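Local coordinates for protein Pab-dependent poly(a)-specific ribonuclease subunit PAN2 (Neurospora crassa, PDB 4CZW) that acts as the catalytic subunit of the PAN deadenylation complex, a nuclease that shortens mRNA poly(A) tails exonucleolytically and releases 5'-AMP, at residues 54-59 with 327-332; 132-137 with 386-391; 323-328 with 376-381. One frame throughout, in Å; residues are numbered along the deposited sequence.

Overall arrangement
All three contacts lie in the ubiquitin-protease-like pseudo-hydrolase domain, on the neighbouring antiparallel strands 321-334 and 385-394. Interaction 1 sets helix 51-58 against the first strand, interaction 2 helix 130-149 against the second, their centres about 9 Å apart. Interaction 3 shares Gly327 and Thr328 with interaction 1 and brings the turn after helix 374-377 to the other face of strand 321-334, its centre about 10 Å from that of interaction 1 and about 13 Å from that of interaction 2. Along the chain interactions 1 and 2 cross, and interaction 3 nests inside interaction 2. One strand pair thus gathers distant segments into a domain that serves as structural scaffold beside the exonuclease domain.

Interaction 1 (54-59 with 327-332)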
loop_
_atom_site.group_PDB
_atom_site.type_symbol
_atom_site.label_atom_id
_atom_site.label_comp_id
_atom_site.label_asym_id
_atom_site.label_seq_id
_atom_site.Cartn_x
_atom_site.Cartn_y
_atom_site.Cartn_z
ATOM N N LEU A 54 0.661 5.146 4.204
ATOM C CA LEU A 54 0.856 3.806 3.660
ATOM C C LEU A 54 2.059 3.118 4.298
ATOM O O LEU A 54 2.031 1.916 4.557
ATOM C CB LEU A 54 1.028 3.866 2.140
ATOM C CG LEU A 54 -0.193 4.313 1.331
ATOM C CD1 LEU A 54 0.149 4.425 -0.145
ATOM C CD2 LEU A 54 -1.356 3.355 1.542
ATOM N N GLN A 55 3.113 3.891 4.551
ATOM C CA GLN A 55 4.316 3.365 5.187
ATOM C C GLN A 55 4.027 2.915 6.613
ATOM O O GLN A 55 4.377 1.804 7.008
ATOM C CB GLN A 55 5.431 4.414 5.190
ATOM C CG GLN A 55 5.967 4.781 3.814
ATOM C CD GLN A 55 6.917 3.740 3.250
ATOM O OE1 GLN A 55 7.091 2.663 3.820
ATOM N NE2 GLN A 55 7.541 4.061 2.122
ATOM N N VAL A 56 3.384 3.792 7.378
ATOM C CA VAL A 56 3.060 3.517 8.773
ATOM C C VAL A 56 2.163 2.286 8.904
ATOM O O VAL A 56 2.368 1.448 9.783
ATOM C CB VAL A 56 2.372 4.730 9.433
ATOM C CG1 VAL A 56 1.908 4.385 10.831
ATOM C CG2 VAL A 56 3.318 5.919 9.470
HETATM N N MSE A 57 1.180 2.176 8.017
HETATM C CA MSE A 57 0.275 1.032 8.016
HETATM C C MSE A 57 0.991 -0.258 7.624
HETATM O O MSE A 57 0.685 -1.329 8.148
HETATM C CB MSE A 57 -0.901 1.277 7.069
HETATM C CG MSE A 57 -1.846 2.381 7.511
HETATM SE SE MSE A 57 -3.334 2.608 6.272
HETATM C CE MSE A 57 -4.134 0.839 6.441
ATOM N N HIS A 58 1.942 -0.148 6.701
ATOM C CA HIS A 58 2.661 -1.314 6.191
ATOM C C HIS A 58 3.495 -1.998 7.268
ATOM O O HIS A 58 3.592 -3.225 7.303
ATOM C CB HIS A 58 3.564 -0.917 5.021
ATOM C CG HIS A 58 4.476 -2.015 4.568
ATOM N ND1 HIS A 58 5.828 -2.016 4.831
ATOM C CD2 HIS A 58 4.226 -3.155 3.880
ATOM C CE1 HIS A 58 6.374 -3.105 4.318
ATOM N NE2 HIS A 58 5.423 -3.813 3.736
ATOM N N TYR A 59 4.099 -1.201 8.142
ATOM C CA TYR A 59 4.926 -1.745 9.211
ATOM C C TYR A 59 4.106 -1.966 10.476
ATOM O O TYR A 59 4.652 -2.101 11.571
ATOM C CB TYR A 59 6.117 -0.827 9.485
ATOM C CG TYR A 59 7.105 -0.790 8.340
ATOM C CD1 TYR A 59 8.066 -1.782 8.197
ATOM C CD2 TYR A 59 7.067 0.226 7.396
ATOM C CE1 TYR A 59 8.966 -1.759 7.149
ATOM C CE2 TYR A 59 7.964 0.258 6.344
ATOM C CZ TYR A 59 8.911 -0.737 6.226
ATOM O OH TYR A 59 9.807 -0.710 5.182
ATOM N N GLY A 327 4.568 3.878 14.445
ATOM C CA GLY A 327 5.116 5.022 13.741
ATOM C C GLY A 327 4.261 6.269 13.852
ATOM O O GLY A 327 3.282 6.300 14.597
ATOM N N THR A 328 4.635 7.299 13.099
ATOM C CA THR A 328 3.938 8.578 13.152
ATOM C C THR A 328 3.934 9.285 11.800
ATOM O O THR A 328 4.982 9.455 11.176
ATOM C CB THR A 328 4.575 9.518 14.196
ATOM O OG1 THR A 328 4.556 8.895 15.487
ATOM C CG2 THR A 328 3.819 10.836 14.264
ATOM N N VAL A 329 2.751 9.690 11.348
ATOM C CA VAL A 329 2.639 10.554 10.180
ATOM C C VAL A 329 2.912 11.990 10.611
ATOM O O VAL A 329 2.173 12.554 11.418
ATOM C CB VAL A 329 1.254 10.459 9.517
ATOM C CG1 VAL A 329 1.116 11.508 8.422
ATOM C CG2 VAL A 329 1.030 9.064 8.959
ATOM N N VAL A 330 3.978 12.576 10.074
ATOM C CA VAL A 330 4.450 13.874 10.543
ATOM C C VAL A 330 4.292 14.974 9.496
ATOM O O VAL A 330 4.667 14.800 8.337
ATOM C CB VAL A 330 5.931 13.796 10.964
ATOM C CG1 VAL A 330 6.414 15.145 11.466
ATOM C CG2 VAL A 330 6.123 12.727 12.028
ATOM N N ASN A 331 3.735 16.106 9.914
ATOM C CA ASN A 331 3.618 17.271 9.046
ATOM C C ASN A 331 4.872 18.132 9.121
ATOM O O ASN A 331 5.318 18.498 10.208
ATOM C CB ASN A 331 2.388 18.101 9.416
ATOM C CG ASN A 331 2.153 19.255 8.460
ATOM O OD1 ASN A 331 1.499 19.098 7.429
ATOM N ND2 ASN A 331 2.683 20.425 8.800
ATOM N N VAL A 332 5.440 18.450 7.962
ATOM C CA VAL A 332 6.651 19.259 7.898
ATOM C C VAL A 332 6.399 20.570 7.161
ATOM O O VAL A 332 6.064 20.571 5.976
ATOM C CB VAL A 332 7.799 18.502 7.204
ATOM C CG1 VAL A 332 9.014 19.403 7.056
ATOM C CG2 VAL A 332 8.151 17.242 7.981
#
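Helix 54-58 and strand 327-332 run almost antiparallel (176°), their axes 8.1 Å apart at closest approach, and the backbones draw nearest where the CA of Val56 stands 5.6 Å from the CA of Gly327. Val56 is the one helix residue here whose side chain touches the strand, and its two methyls divide the work. CG1 of Val56, anti to the backbone N (chi1 174°), lies 4.3 Å from C of Gly327. CG2 of Val56, beside the backbone N, meets CG2 of Val329 at 3.9 Å, the two valines crossing at a slant. The same Val56 CG2 lies 4.1 Å from the amide N of Thr328. Glycine suits its place because it presents bare, extended main chain to the helix: the valine packs against backbone there and, two residues on, against a methyl of Val329. Thr328 turns its side chain away and contributes through its main chain. The small, branched and apolar valines fit a buried interface with no hydrogen bond between the segments. Met391 and Val346, from the strands flanking 321-334, also touch Val56, while Leu54 and Met57 turn to helix 81-94. At the end of the helix, Tyr59 is covered on one ring face by ND1 of His58, 3.4 Å above its centre, and OE1 of Gln55 lies in plane at its edge. A helix laid against the central sheet in this way belongs to the ubiquitin-specific protease fold; in active relatives the corresponding helix begins at the catalytic cysteine, but this pseudo-hydrolase domain lacks the triad and is predicted to be inactive.

Interaction 2 (132-137 with 386-391)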
loop_
_atom_site.group_PDB
_atom_site.type_symbol
_atom_site.label_atom_id
_atom_site.label_comp_id
_atom_site.label_asym_id
_atom_site.label_seq_id
_atom_site.Cartn_x
_atom_site.Cartn_y
_atom_site.Cartn_z
ATOM N N THR A 132 -4.686 17.542 6.954
ATOM C CA THR A 132 -6.128 17.327 6.976
ATOM C C THR A 132 -6.510 16.181 6.044
ATOM O O THR A 132 -7.372 15.362 6.366
ATOM C CB THR A 132 -6.898 18.597 6.569
ATOM O OG1 THR A 132 -6.521 19.682 7.425
ATOM C CG2 THR A 132 -8.397 18.371 6.675
ATOM N N LEU A 133 -5.855 16.130 4.887
ATOM C CA LEU A 133 -6.114 15.094 3.896
ATOM C C LEU A 133 -5.792 13.699 4.427
ATOM O O LEU A 133 -6.541 12.752 4.192
ATOM C CB LEU A 133 -5.309 15.362 2.621
ATOM C CG LEU A 133 -5.770 16.521 1.737
ATOM C CD1 LEU A 133 -4.761 16.788 0.631
ATOM C CD2 LEU A 133 -7.142 16.225 1.151
ATOM N N VAL A 134 -4.681 13.581 5.147
ATOM C CA VAL A 134 -4.247 12.287 5.665
ATOM C C VAL A 134 -5.073 11.885 6.889
ATOM O O VAL A 134 -5.191 10.701 7.205
ATOM C CB VAL A 134 -2.739 12.295 6.019
ATOM C CG1 VAL A 134 -2.473 13.116 7.269
ATOM C CG2 VAL A 134 -2.220 10.874 6.189
ATOM N N LYS A 135 -5.652 12.873 7.567
ATOM C CA LYS A 135 -6.575 12.607 8.664
ATOM C C LYS A 135 -7.839 11.956 8.131
ATOM O O LYS A 135 -8.289 10.928 8.638
ATOM C CB LYS A 135 -6.928 13.892 9.411
ATOM C CG LYS A 135 -5.890 14.337 10.418
ATOM C CD LYS A 135 -6.260 15.678 11.023
ATOM C CE LYS A 135 -5.191 16.161 11.983
ATOM N NZ LYS A 135 -5.500 17.520 12.499
ATOM N N ASN A 136 -8.405 12.574 7.100
ATOM C CA ASN A 136 -9.606 12.065 6.457
ATOM C C ASN A 136 -9.368 10.699 5.831
ATOM O O ASN A 136 -10.214 9.810 5.926
ATOM C CB ASN A 136 -10.101 13.051 5.398
ATOM C CG ASN A 136 -10.549 14.370 5.993
ATOM O OD1 ASN A 136 -10.996 14.427 7.139
ATOM N ND2 ASN A 136 -10.434 15.442 5.217
ATOM N N LEU A 137 -8.210 10.534 5.199
ATOM C CA LEU A 137 -7.869 9.278 4.542
ATOM C C LEU A 137 -7.732 8.140 5.546
ATOM O O LEU A 137 -8.156 7.017 5.280
ATOM C CB LEU A 137 -6.573 9.423 3.745
ATOM C CG LEU A 137 -6.129 8.167 2.996
ATOM C CD1 LEU A 137 -7.138 7.796 1.918
ATOM C CD2 LEU A 137 -4.750 8.367 2.402
HETATM N N MSE A 386 5.416 18.635 13.399
HETATM C CA MSE A 386 4.301 18.252 14.258
HETATM C C MSE A 386 3.628 16.962 13.787
HETATM O O MSE A 386 3.411 16.770 12.591
HETATM C CB MSE A 386 3.273 19.384 14.328
HETATM C CG MSE A 386 3.651 20.507 15.279
HETATM SE SE MSE A 386 3.500 19.957 17.144
HETATM C CE MSE A 386 5.306 20.364 17.748
ATOM N N PRO A 387 3.289 16.076 14.736
ATOM C CA PRO A 387 2.639 14.799 14.428
ATOM C C PRO A 387 1.172 14.969 14.041
ATOM O O PRO A 387 0.479 15.815 14.605
ATOM C CB PRO A 387 2.769 14.020 15.738
ATOM C CG PRO A 387 2.779 15.076 16.784
ATOM C CD PRO A 387 3.513 16.244 16.183
ATOM N N VAL A 388 0.711 14.167 13.086
ATOM C CA VAL A 388 -0.670 14.239 12.629
ATOM C C VAL A 388 -1.427 12.964 12.982
ATOM O O VAL A 388 -2.490 13.012 13.600
ATOM C CB VAL A 388 -0.749 14.472 11.109
ATOM C CG1 VAL A 388 -2.198 14.518 10.653
ATOM C CG2 VAL A 388 -0.029 15.755 10.735
ATOM N N VAL A 389 -0.871 11.824 12.584
ATOM C CA VAL A 389 -1.465 10.531 12.898
ATOM C C VAL A 389 -0.476 9.666 13.673
ATOM O O VAL A 389 0.677 9.513 13.268
ATOM C CB VAL A 389 -1.911 9.783 11.625
ATOM C CG1 VAL A 389 -2.607 8.480 11.992
ATOM C CG2 VAL A 389 -2.825 10.660 10.785
ATOM N N VAL A 390 -0.930 9.108 14.790
ATOM C CA VAL A 390 -0.093 8.247 15.617
ATOM C C VAL A 390 -0.651 6.828 15.632
ATOM O O VAL A 390 -1.842 6.626 15.868
ATOM C CB VAL A 390 0.011 8.783 17.057
ATOM C CG1 VAL A 390 0.852 7.854 17.912
ATOM C CG2 VAL A 390 0.599 10.184 17.057
HETATM N N MSE A 391 0.210 5.846 15.381
HETATM C CA MSE A 391 -0.236 4.464 15.239
HETATM C C MSE A 391 0.295 3.544 16.335
HETATM O O MSE A 391 1.504 3.364 16.481
HETATM C CB MSE A 391 0.183 3.916 13.874
HETATM C CG MSE A 391 -0.403 2.555 13.537
HETATM SE SE MSE A 391 -2.290 2.646 13.050
HETATM C CE MSE A 391 -2.134 3.689 11.408
#
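Val134 and Val388 face each other between helix 132-137 and strand 386-391, their side chains meeting at a slant with CG1 of Val134 3.7 Å from CG1 of Val388. The Val134 rotamer (chi1 72°) sets this methyl between the backbone N and the carbonyl carbon, and CG1 of Val134 also lies 4.3 Å from CG2 of Val389. Val134 touches Leu53 of helix 51-58 as well, which links the two helices above the sheet. Lys135 meets Val388 quite differently. Its chain is extended beyond CG and lies across the valine at about a right angle, so that CE of Lys135 comes within 3.7 Å of CG1 of Val388. Lysine suits this border position because its methylenes cover an apolar methyl while its NZ reaches onward, here to a long, weak ion pair with Glu272. Val388 CG1 is therefore covered by both helix residues. The backbones run nearly parallel, 12° apart, with the axes 8.3 Å from each other, and no hydrogen bond joins the two segments. On the same strand, the hydroxyl of Thr271 is placed to bond to the carbonyls of Pro387 and Val388, which must share its one proton. Val388 and Val389, paired with the single Val329, form a classic beta bulge, which turns two neighbouring valines toward helix 130-149 in this ubiquitin-protease-like fold.

Interaction 3 (323-328 with 376-381); sequences YSLVGT and EALTFN
The Phe380 ring meets strand 323-328 through Thr328, whose methyl CG2 approaches obliquely and lies 4.4 Å from CZ of Phe380. Val330, further along the same strand, also packs on this ring, and Pro387 of the adjacent strand touches it as well. Phenylalanine suits this position because one broad apolar ring can serve several small aliphatic groups. A second apolar point joins Leu325 and Leu378, with CD2 of Leu325 3.7 Å from CD2 of Leu378; the two side chains run alongside one another in opposing senses. Leu378 is the first residue to depart from helical geometry after helix 374-377. With CG anti to its carbonyl carbon (chi1 -60°), it carries its methyl to the strand although its CB does not aim there. Leu325 does aim at the turn, and it packs also on Val390, Phe392 and Trp361. Thr328 is two-sided: its methyl goes to the ring, while its hydroxyl OG1 lies 3.2 Å from a bridging water. That water donates a hydrogen bond of 2.9 Å to the carbonyl O of Ala377. A beta-branched residue with one polar and one apolar arm fits such a place well. The association is thus mainly apolar, with no direct hydrogen bond between the segments, while the water gives the Ala377 carbonyl at the helix end a hydrogen-bond partner.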
loop_
_atom_site.group_PDB
_atom_site.type_symbol
_atom_site.label_atom_id
_atom_site.label_comp_id
_atom_site.label_asym_id
_atom_site.label_seq_id
_atom_site.Cartn_x
_atom_site.Cartn_y
_atom_site.Cartn_z
ATOM N N TYR A 323 0.351 -1.525 24.465
ATOM C CA TYR A 323 0.431 -1.148 23.059
ATOM C C TYR A 323 1.828 -0.643 22.711
ATOM O O TYR A 323 2.467 0.040 23.510
ATOM C CB TYR A 323 -0.613 -0.078 22.726
ATOM C CG TYR A 323 -2.023 -0.611 22.597
ATOM C CD1 TYR A 323 -2.791 -0.886 23.721
ATOM C CD2 TYR A 323 -2.590 -0.831 21.347
ATOM C CE1 TYR A 323 -4.081 -1.371 23.604
ATOM C CE2 TYR A 323 -3.878 -1.315 21.220
ATOM C CZ TYR A 323 -4.618 -1.582 22.352
ATOM O OH TYR A 323 -5.901 -2.065 22.228
ATOM N N SER A 324 2.298 -0.991 21.518
ATOM C CA SER A 324 3.595 -0.526 21.046
ATOM C C SER A 324 3.421 0.525 19.958
ATOM O O SER A 324 2.544 0.407 19.103
ATOM C CB SER A 324 4.434 -1.694 20.525
ATOM O OG SER A 324 4.756 -2.595 21.570
ATOM N N LEU A 325 4.255 1.558 20.002
ATOM C CA LEU A 325 4.216 2.607 18.993
ATOM C C LEU A 325 4.867 2.131 17.700
ATOM O O LEU A 325 6.060 1.828 17.670
ATOM C CB LEU A 325 4.913 3.869 19.502
ATOM C CG LEU A 325 5.029 5.026 18.509
ATOM C CD1 LEU A 325 3.652 5.514 18.088
ATOM C CD2 LEU A 325 5.846 6.159 19.106
ATOM N N VAL A 326 4.075 2.063 16.635
ATOM C CA VAL A 326 4.578 1.624 15.340
ATOM C C VAL A 326 5.273 2.765 14.606
ATOM O O VAL A 326 6.427 2.639 14.197
ATOM C CB VAL A 326 3.449 1.070 14.452
ATOM C CG1 VAL A 326 3.978 0.745 13.065
ATOM C CG2 VAL A 326 2.828 -0.161 15.092
ATOM N N GLY A 327 4.568 3.878 14.445
ATOM C CA GLY A 327 5.116 5.022 13.741
ATOM C C GLY A 327 4.261 6.269 13.852
ATOM O O GLY A 327 3.282 6.300 14.597
ATOM N N THR A 328 4.635 7.299 13.099
ATOM C CA THR A 328 3.938 8.578 13.152
ATOM C C THR A 328 3.934 9.285 11.800
ATOM O O THR A 328 4.982 9.455 11.176
ATOM C CB THR A 328 4.575 9.518 14.196
ATOM O OG1 THR A 328 4.556 8.895 15.487
ATOM C CG2 THR A 328 3.819 10.836 14.264
ATOM N N GLU A 376 15.279 11.249 17.897
ATOM C CA GLU A 376 14.894 12.016 16.717
ATOM C C GLU A 376 13.479 11.676 16.257
ATOM O O GLU A 376 12.714 12.557 15.864
ATOM C CB GLU A 376 15.891 11.774 15.581
ATOM C CG GLU A 376 15.462 12.322 14.228
ATOM C CD GLU A 376 15.423 13.839 14.188
ATOM O OE1 GLU A 376 16.042 14.480 15.063
ATOM O OE2 GLU A 376 14.771 14.390 13.277
ATOM N N ALA A 377 13.137 10.393 16.316
ATOM C CA ALA A 377 11.813 9.932 15.911
ATOM C C ALA A 377 10.739 10.402 16.885
ATOM O O ALA A 377 9.573 10.547 16.515
ATOM C CB ALA A 377 11.796 8.417 15.797
ATOM N N LEU A 378 11.137 10.637 18.131
ATOM C CA LEU A 378 10.202 11.069 19.164
ATOM C C LEU A 378 10.434 12.526 19.552
ATOM O O LEU A 378 9.976 12.978 20.601
ATOM C CB LEU A 378 10.316 10.167 20.395
ATOM C CG LEU A 378 10.032 8.683 20.156
ATOM C CD1 LEU A 378 10.154 7.890 21.449
ATOM C CD2 LEU A 378 8.658 8.493 19.531
ATOM N N THR A 379 11.151 13.254 18.702
ATOM C CA THR A 379 11.375 14.680 18.914
ATOM C C THR A 379 10.535 15.492 17.937
ATOM O O THR A 379 10.528 15.220 16.737
ATOM C CB THR A 379 12.859 15.059 18.745
ATOM O OG1 THR A 379 13.661 14.270 19.634
ATOM C CG2 THR A 379 13.073 16.534 19.053
ATOM N N PHE A 380 9.824 16.488 18.454
ATOM C CA PHE A 380 8.983 17.334 17.617
ATOM C C PHE A 380 9.312 18.811 17.817
ATOM O O PHE A 380 9.779 19.217 18.881
ATOM C CB PHE A 380 7.505 17.066 17.906
ATOM C CG PHE A 380 7.091 15.642 17.661
ATOM C CD1 PHE A 380 6.887 15.179 16.372
ATOM C CD2 PHE A 380 6.912 14.765 18.720
ATOM C CE1 PHE A 380 6.509 13.868 16.141
ATOM C CE2 PHE A 380 6.533 13.454 18.495
ATOM C CZ PHE A 380 6.332 13.005 17.204
ATOM N N ASN A 381 9.069 19.606 16.782
ATOM C CA ASN A 381 9.417 21.019 16.793
ATOM C C ASN A 381 8.192 21.883 16.520
ATOM O O ASN A 381 7.508 21.704 15.514
ATOM C CB ASN A 381 10.511 21.298 15.758
ATOM C CG ASN A 381 11.180 22.648 15.954
ATOM O OD1 ASN A 381 10.514 23.666 16.139
ATOM N ND2 ASN A 381 12.506 22.659 15.911
HETATM O O HOH W 1 7.698 8.543 15.478
#